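Side-chain contact in 2,3-bisphosphoglycerate-independent phosphoglycerate mutase (Pyrococcus horikoshii, PDB 2ZKT), which probably interconverts 2-phosphoglycerate and 3-phosphoglycerate in glycolysis, as a metal-binding enzyme of the alkaline phosphatase clan: residues B[379-382]-B[383-386]. Numbering follows the deposited sequence.
Sequences GERE and AMKG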
loop_
_atom_site.group_PDB
_atom_site.type_symbol
_atom_site.label_atom_id
_atom_site.label_comp_id
_atom_site.label_asym_id
_atom_site.label_seq_id
_atom_site.Cartn_x
_atom_site.Cartn_y
_atom_site.Cartn_z
ATOM N N GLY B 379 -10.528 1.195 2.647
ATOM C CA GLY B 379 -10.678 1.086 1.204
ATOM C C GLY B 379 -12.129 1.286 0.794
ATOM O O GLY B 379 -13.036 1.181 1.628
ATOM N N GLU B 380 -12.357 1.559 -0.489
ATOM C CA GLU B 380 -13.714 1.787 -0.971
ATOM C C GLU B 380 -14.666 0.616 -0.703
ATOM O O GLU B 380 -15.796 0.836 -0.255
ATOM C CB GLU B 380 -13.711 2.135 -2.470
ATOM C CG GLU B 380 -13.095 3.505 -2.768
ATOM C CD GLU B 380 -11.601 3.429 -3.091
ATOM O OE1 GLU B 380 -10.889 2.593 -2.485
ATOM O OE2 GLU B 380 -11.141 4.216 -3.957
ATOM N N ARG B 381 -14.233 -0.623 -0.963
ATOM C CA ARG B 381 -15.121 -1.755 -0.720
ATOM C C ARG B 381 -15.392 -1.967 0.768
ATOM O O ARG B 381 -16.481 -2.397 1.156
ATOM C CB ARG B 381 -14.573 -3.048 -1.369
ATOM C CG ARG B 381 -15.248 -3.368 -2.733
ATOM C CD ARG B 381 -15.060 -2.224 -3.742
ATOM N NE ARG B 381 -13.693 -2.163 -4.266
ATOM C CZ ARG B 381 -13.231 -2.931 -5.258
ATOM N NH1 ARG B 381 -14.024 -3.818 -5.845
ATOM N NH2 ARG B 381 -11.971 -2.830 -5.652
ATOM N N GLU B 382 -14.402 -1.639 1.601
ATOM C CA GLU B 382 -14.541 -1.771 3.047
ATOM C C GLU B 382 -15.511 -0.671 3.551
ATOM O O GLU B 382 -16.378 -0.921 4.394
ATOM C CB GLU B 382 -13.154 -1.625 3.698
ATOM C CG GLU B 382 -13.018 -2.219 5.103
ATOM C CD GLU B 382 -12.949 -3.751 5.119
ATOM O OE1 GLU B 382 -12.582 -4.352 4.087
ATOM O OE2 GLU B 382 -13.239 -4.354 6.172
ATOM N N ALA B 383 -15.371 0.542 3.012
ATOM C CA ALA B 383 -16.233 1.649 3.414
ATOM C C ALA B 383 -17.692 1.356 3.067
ATOM O O ALA B 383 -18.629 1.842 3.689
ATOM C CB ALA B 383 -15.759 2.902 2.673
ATOM N N MET B 384 -17.869 0.551 1.998
ATOM C CA MET B 384 -19.211 0.123 1.619
ATOM C C MET B 384 -19.869 -0.707 2.734
ATOM O O MET B 384 -21.074 -0.931 2.758
ATOM C CB MET B 384 -19.092 -0.737 0.348
ATOM C CG MET B 384 -19.071 0.082 -0.951
ATOM S SD MET B 384 -18.795 -0.961 -2.397
ATOM C CE MET B 384 -17.426 -0.035 -3.121
ATOM N N LYS B 385 -19.022 -1.198 3.667
ATOM C CA LYS B 385 -19.534 -2.012 4.779
ATOM C C LYS B 385 -19.406 -1.280 6.128
ATOM O O LYS B 385 -19.664 -1.835 7.192
ATOM C CB LYS B 385 -18.739 -3.325 4.846
ATOM C CG LYS B 385 -18.803 -4.140 3.553
ATOM C CD LYS B 385 -18.049 -5.473 3.686
ATOM C CE LYS B 385 -16.578 -5.290 4.091
ATOM N NZ LYS B 385 -15.914 -6.593 4.092
ATOM N N GLY B 386 -18.992 -0.014 6.107
ATOM C CA GLY B 386 -18.830 0.725 7.355
ATOM C C GLY B 386 -20.123 1.085 8.078
ATOM O O GLY B 386 -21.169 1.303 7.464
#
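Ala383 donates its backbone N-H to the carbonyl O of Gly379, the N-cap residue, at 2.8 Å, closing the single turn of helix 380-383 before a type I turn over 383-386 leads toward strand 391-392. Its CB touches Pro362 of strand 361-366, and the small methyl suits this buried position. Met384 N follows with a bond to Glu380 O (3.1 Å). The thioether runs side by side with Arg381: bent at its last torsion (chi3 -128°), it brings CE beside Arg381 CD, an apolar contact along the arginine's methylenes, while NH2 of the guanidinium forms a salt bridge with Glu30. Lys385 N donates to Glu382 O (2.8 Å) from above the carbonyl plane, 56° out of it. Lysine suits the exposed turn; its chain passes obliquely across that of Glu382. The carboxylate of Glu382 is held by Lys376 N through OE2, and Lys385 adds a looser attraction, with NZ 4.0 Å from OE1, beyond a salt bridge. An alanine in place of Glu382 would probably leave Lys376 N without its side-chain acceptor and Lys385 without a nearby counter-charge. Gly386 N donates to Ala383 O at 3.1 Å, the hydrogen bond that closes the type I turn.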